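Local coordinates for putative peptidyl-arginine deiminase (Chlorobium tepidum, PDB 1XKN), which probably hydrolyses the guanidinium group of agmatine or of peptidyl-arginine, releasing ammonia, at residues T151-E156 with E190-R195; I232-D237 with I266-M271. One frame throughout, in Å; residues are numbered along the deposited sequence.

The two contacts illustrate how loop and strand ends are joined to the rest of a fold by quite different chemistry. Interaction 1 is a buried meeting of a turning chain with helix 186-197, made by a selenomethionine, two leucines and the aliphatic part of a glutamine, without a direct hydrogen bond between its segments. Interaction 2, only partly buried, joins neighbouring parallel strands through three backbone hydrogen bonds, and side chains pack on both faces of the pair. No secondary-structure element is common to the two, and their centres lie about 29 Å apart. A single water spans the segments in each, donating to two oxygens in interaction 1 but linking a carbonyl to an N-H in interaction 2.

Interaction 1 of 2, residues T151-E156 with E190-R195; sequences TGMVLE and EAQLRR
Met153, a selenomethionine, and Gln192 run past each other in opposite directions, and the selenium lies against the aliphatic root of the glutamine: SE is 3.7 Å from Gln192 CB and scarcely farther from CG. The first two torsions of Met153 are extended, with CG anti to the backbone N (chi1 -179°), which carries the selenium straight out to helix 186-197. Leu155 comes to the next residue of the helix at a slant, its CD2 3.9 Å from Leu193 CD2. A looser approach of Met153 CE to Leu193 CD2, at 4.3 Å, links the two contacts.

The helix is thus met where the chain leaves strand 148-152, an outermost strand of a four-stranded mixed sheet. Gln192 bends at chi2 (-73°), and its OE1 stops 3.8 Å from Thr151 O. A water donates to both oxygens, at 2.7 Å to Thr151 O and 3.1 Å to Gln192 OE1. Thr151 OG1 accepts from Met153 N at 3.1 Å, an ST turn just before the corner that the chain makes at Met153. Trp118 of strand 110-119 and Leu175 of helix 172-175 pack around the same apolar side chains. Since two carbonyl oxygens cannot bond to each other, the water supplies the protons both need, while dispersion, of selenium on the glutamine methylenes and of leucine methyl on methyl, provides the direct contact.

Interaction 2 of 2, residues I232-D237 with I266-M271; sequences IAVEED and IVKLPM
At Ile232 the parallel pairing with strand 265-269 is carried on: its N donates to Val267 O at 2.9 Å, nearly in line with the carbonyl, and its O accepts from Leu269 N at 2.9 Å, with that donor well above the carbonyl plane. Ile232 CG2 meets Ile266 CG2 at a slant, 3.7 Å away. Ala233 faces the other side of the sheet, where its CB presses on the selenium of selenomethionine Met271 at 3.4 Å. Val234 N donates to Leu269 O at 2.7 Å, the third direct bond between the segments. Its CG2 lies 3.5 Å from Lys268 CB, the side chains crossing at about a right angle, while Lys268 NZ reaches Tyr250 OH. Farther on, a water donates to Val234 O and accepts from Met271 N. Glu235 leaves with CG opposite the backbone N (chi1 175°) and bends at chi2, bringing OE1 into van der Waals contact with Met271 CB at 3.5 Å; OE1 also has a long, weak ion pair with Arg305 NH1. In this beta-alpha-beta unit helix 243-253 packs on Ile232, Ile266 and Met271, helix 305-316 on Val267, Leu269 and Pro270, and strand 222-226 flanks strand 229-233 on its other edge.

Interaction 1 of 2, residues T151-E156 with E190-R195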
loop_
_atom_site.group_PDB
_atom_site.type_symbol
_atom_site.label_atom_id
_atom_site.label_comp_id
_atom_site.label_asym_id
_atom_site.label_seq_id
_atom_site.Cartn_x
_atom_site.Cartn_y
_atom_site.Cartn_z
ATOM N N THR A 151 -7.809 15.116 8.344
ATOM C CA THR A 151 -7.132 15.043 9.639
ATOM C C THR A 151 -6.117 16.155 9.886
ATOM O O THR A 151 -5.853 16.520 11.032
ATOM C CB THR A 151 -6.359 13.728 9.787
ATOM O OG1 THR A 151 -5.227 13.750 8.907
ATOM C CG2 THR A 151 -7.242 12.546 9.438
ATOM N N GLY A 152 -5.528 16.665 8.810
ATOM C CA GLY A 152 -4.535 17.715 8.941
ATOM C C GLY A 152 -3.172 17.172 9.331
ATOM O O GLY A 152 -2.229 17.936 9.551
HETATM N N MSE A 153 -3.067 15.848 9.416
HETATM C CA MSE A 153 -1.815 15.190 9.788
HETATM C C MSE A 153 -1.234 14.429 8.600
HETATM O O MSE A 153 -1.971 13.806 7.836
HETATM C CB MSE A 153 -2.064 14.213 10.948
HETATM C CG MSE A 153 -0.820 13.475 11.436
HETATM SE SE MSE A 153 -1.183 12.176 12.840
HETATM C CE MSE A 153 -0.910 10.556 11.812
ATOM N N VAL A 154 0.085 14.486 8.442
ATOM C CA VAL A 154 0.743 13.780 7.350
ATOM C C VAL A 154 0.791 12.289 7.663
ATOM O O VAL A 154 1.221 11.885 8.745
ATOM C CB VAL A 154 2.191 14.291 7.141
ATOM C CG1 VAL A 154 2.915 13.430 6.104
ATOM C CG2 VAL A 154 2.166 15.746 6.691
ATOM N N LEU A 155 0.332 11.479 6.716
ATOM C CA LEU A 155 0.336 10.031 6.876
ATOM C C LEU A 155 0.230 9.365 5.515
ATOM O O LEU A 155 -0.623 9.727 4.703
ATOM C CB LEU A 155 -0.839 9.569 7.748
ATOM C CG LEU A 155 -0.851 8.068 8.056
ATOM C CD1 LEU A 155 0.305 7.745 8.996
ATOM C CD2 LEU A 155 -2.177 7.663 8.690
ATOM N N GLU A 156 1.113 8.404 5.266
ATOM C CA GLU A 156 1.096 7.662 4.013
ATOM C C GLU A 156 0.499 6.293 4.304
ATOM O O GLU A 156 0.779 5.695 5.343
ATOM C CB GLU A 156 2.511 7.473 3.460
ATOM C CG GLU A 156 3.223 8.759 3.089
ATOM C CD GLU A 156 4.296 9.136 4.085
ATOM O OE1 GLU A 156 4.440 10.343 4.373
ATOM O OE2 GLU A 156 5.011 8.227 4.566
ATOM N N GLU A 190 -0.597 8.762 17.985
ATOM C CA GLU A 190 -1.448 7.624 18.317
ATOM C C GLU A 190 -2.889 8.085 18.515
ATOM O O GLU A 190 -3.823 7.408 18.094
ATOM C CB GLU A 190 -0.959 6.912 19.580
ATOM C CG GLU A 190 0.210 5.976 19.324
ATOM C CD GLU A 190 0.402 4.963 20.433
ATOM O OE1 GLU A 190 -0.593 4.614 21.109
ATOM O OE2 GLU A 190 1.542 4.486 20.609
ATOM N N ALA A 191 -3.071 9.239 19.150
ATOM C CA ALA A 191 -4.415 9.753 19.378
ATOM C C ALA A 191 -5.148 9.927 18.052
ATOM O O ALA A 191 -6.316 9.561 17.930
ATOM C CB ALA A 191 -4.361 11.079 20.132
ATOM N N GLN A 192 -4.463 10.480 17.054
ATOM C CA GLN A 192 -5.080 10.682 15.747
ATOM C C GLN A 192 -5.397 9.360 15.056
ATOM O O GLN A 192 -6.411 9.248 14.373
ATOM C CB GLN A 192 -4.173 11.530 14.854
ATOM C CG GLN A 192 -3.977 12.958 15.360
ATOM C CD GLN A 192 -5.207 13.831 15.160
ATOM O OE1 GLN A 192 -5.216 14.732 14.319
ATOM N NE2 GLN A 192 -6.252 13.568 15.934
ATOM N N LEU A 193 -4.534 8.361 15.225
ATOM C CA LEU A 193 -4.778 7.062 14.604
ATOM C C LEU A 193 -5.990 6.413 15.259
ATOM O O LEU A 193 -6.807 5.782 14.584
ATOM C CB LEU A 193 -3.548 6.157 14.731
ATOM C CG LEU A 193 -2.300 6.647 13.985
ATOM C CD1 LEU A 193 -1.123 5.742 14.311
ATOM C CD2 LEU A 193 -2.560 6.679 12.484
ATOM N N ARG A 194 -6.116 6.564 16.573
ATOM C CA ARG A 194 -7.266 5.999 17.267
ATOM C C ARG A 194 -8.532 6.728 16.834
ATOM O O ARG A 194 -9.542 6.102 16.513
ATOM C CB ARG A 194 -7.108 6.121 18.783
ATOM C CG ARG A 194 -6.180 5.087 19.382
ATOM C CD ARG A 194 -6.323 5.037 20.892
ATOM N NE ARG A 194 -5.597 3.899 21.446
ATOM C CZ ARG A 194 -4.281 3.859 21.619
ATOM N NH1 ARG A 194 -3.528 4.902 21.293
ATOM N NH2 ARG A 194 -3.715 2.762 22.105
ATOM N N ARG A 195 -8.458 8.054 16.809
ATOM C CA ARG A 195 -9.593 8.887 16.439
ATOM C C ARG A 195 -10.120 8.686 15.022
ATOM O O ARG A 195 -11.317 8.467 14.823
ATOM C CB ARG A 195 -9.221 10.360 16.617
ATOM C CG ARG A 195 -10.298 11.336 16.172
ATOM C CD ARG A 195 -9.792 12.760 16.282
ATOM N NE ARG A 195 -10.800 13.737 15.890
ATOM C CZ ARG A 195 -10.572 15.042 15.789
ATOM N NH1 ARG A 195 -9.365 15.530 16.052
ATOM N NH2 ARG A 195 -11.549 15.861 15.423
HETATM O O HOH W 1 -7.422 16.609 13.239
#

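Interaction 2 of 2, residues I232-D237 with I266-M271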
loop_
_atom_site.group_PDB
_atom_site.type_symbol
_atom_site.label_atom_id
_atom_site.label_comp_id
_atom_site.label_asym_id
_atom_site.label_seq_id
_atom_site.Cartn_x
_atom_site.Cartn_y
_atom_site.Cartn_z
ATOM N N ILE A 232 6.802 -11.184 7.931
ATOM C CA ILE A 232 7.893 -10.231 7.976
ATOM C C ILE A 232 9.093 -10.740 7.201
ATOM O O ILE A 232 9.463 -11.912 7.287
ATOM C CB ILE A 232 8.312 -9.903 9.435
ATOM C CG1 ILE A 232 9.465 -8.894 9.421
ATOM C CG2 ILE A 232 8.694 -11.178 10.180
ATOM C CD1 ILE A 232 9.842 -8.348 10.786
ATOM N N ALA A 233 9.684 -9.846 6.418
ATOM C CA ALA A 233 10.851 -10.187 5.626
ATOM C C ALA A 233 12.026 -10.407 6.558
ATOM O O ALA A 233 12.247 -9.632 7.493
ATOM C CB ALA A 233 11.164 -9.069 4.654
ATOM N N VAL A 234 12.775 -11.471 6.309
ATOM C CA VAL A 234 13.933 -11.775 7.131
ATOM C C VAL A 234 15.118 -12.104 6.237
ATOM O O VAL A 234 15.030 -12.966 5.364
ATOM C CB VAL A 234 13.642 -12.954 8.090
ATOM C CG1 VAL A 234 12.716 -12.491 9.208
ATOM C CG2 VAL A 234 13.006 -14.096 7.332
ATOM N N GLU A 235 16.218 -11.386 6.438
ATOM C CA GLU A 235 17.429 -11.606 5.658
ATOM C C GLU A 235 18.280 -12.638 6.382
ATOM O O GLU A 235 18.454 -12.563 7.599
ATOM C CB GLU A 235 18.199 -10.291 5.510
ATOM C CG GLU A 235 19.548 -10.409 4.807
ATOM C CD GLU A 235 19.438 -11.040 3.435
ATOM O OE1 GLU A 235 18.602 -10.580 2.629
ATOM O OE2 GLU A 235 20.196 -11.993 3.153
ATOM N N GLU A 236 18.806 -13.611 5.646
ATOM C CA GLU A 236 19.621 -14.644 6.276
ATOM C C GLU A 236 21.120 -14.447 6.091
ATOM O O GLU A 236 21.917 -15.176 6.676
ATOM C CB GLU A 236 19.205 -16.027 5.768
ATOM C CG GLU A 236 19.259 -16.197 4.261
ATOM C CD GLU A 236 18.710 -17.539 3.815
ATOM O OE1 GLU A 236 17.528 -17.826 4.107
ATOM O OE2 GLU A 236 19.455 -18.307 3.172
ATOM N N ASP A 237 21.507 -13.464 5.283
ATOM C CA ASP A 237 22.924 -13.192 5.066
ATOM C C ASP A 237 23.394 -12.209 6.137
ATOM O O ASP A 237 23.041 -11.030 6.102
ATOM C CB ASP A 237 23.149 -12.579 3.681
ATOM C CG ASP A 237 24.619 -12.422 3.345
ATOM O OD1 ASP A 237 25.451 -12.376 4.280
ATOM O OD2 ASP A 237 24.949 -12.334 2.142
ATOM N N ILE A 266 3.956 -15.319 13.674
ATOM C CA ILE A 266 4.917 -14.650 12.806
ATOM C C ILE A 266 5.404 -15.576 11.697
ATOM O O ILE A 266 5.992 -16.625 11.965
ATOM C CB ILE A 266 6.136 -14.160 13.617
ATOM C CG1 ILE A 266 5.670 -13.382 14.857
ATOM C CG2 ILE A 266 7.035 -13.297 12.744
ATOM C CD1 ILE A 266 4.810 -12.166 14.565
ATOM N N VAL A 267 5.147 -15.186 10.452
ATOM C CA VAL A 267 5.564 -15.972 9.294
ATOM C C VAL A 267 6.731 -15.260 8.622
ATOM O O VAL A 267 6.634 -14.079 8.293
ATOM C CB VAL A 267 4.405 -16.119 8.280
ATOM C CG1 VAL A 267 4.889 -16.830 7.025
ATOM C CG2 VAL A 267 3.261 -16.892 8.917
ATOM N N LYS A 268 7.835 -15.972 8.427
ATOM C CA LYS A 268 9.005 -15.380 7.794
ATOM C C LYS A 268 8.896 -15.369 6.276
ATOM O O LYS A 268 8.411 -16.324 5.663
ATOM C CB LYS A 268 10.279 -16.141 8.180
ATOM C CG LYS A 268 10.652 -16.072 9.648
ATOM C CD LYS A 268 12.029 -16.686 9.873
ATOM C CE LYS A 268 12.417 -16.667 11.341
ATOM N NZ LYS A 268 11.548 -17.570 12.148
ATOM N N LEU A 269 9.342 -14.271 5.678
ATOM C CA LEU A 269 9.358 -14.122 4.231
ATOM C C LEU A 269 10.798 -13.834 3.848
ATOM O O LEU A 269 11.533 -13.204 4.606
ATOM C CB LEU A 269 8.472 -12.950 3.786
ATOM C CG LEU A 269 7.031 -13.282 3.382
ATOM C CD1 LEU A 269 6.264 -12.000 3.105
ATOM C CD2 LEU A 269 7.040 -14.175 2.150
ATOM N N PRO A 270 11.237 -14.318 2.681
ATOM C CA PRO A 270 12.618 -14.035 2.300
ATOM C C PRO A 270 12.714 -12.598 1.804
ATOM O O PRO A 270 11.694 -11.928 1.627
ATOM C CB PRO A 270 12.881 -15.050 1.187
ATOM C CG PRO A 270 11.533 -15.191 0.547
ATOM C CD PRO A 270 10.593 -15.236 1.727
HETATM N N MSE A 271 13.939 -12.120 1.623
HETATM C CA MSE A 271 14.170 -10.789 1.080
HETATM C C MSE A 271 14.701 -11.082 -0.311
HETATM O O MSE A 271 15.333 -12.111 -0.531
HETATM C CB MSE A 271 15.246 -10.036 1.865
HETATM C CG MSE A 271 14.746 -9.267 3.077
HETATM SE SE MSE A 271 13.598 -7.777 2.633
HETATM C CE MSE A 271 14.982 -6.607 1.922
HETATM O O HOH W 2 16.035 -13.719 2.866
#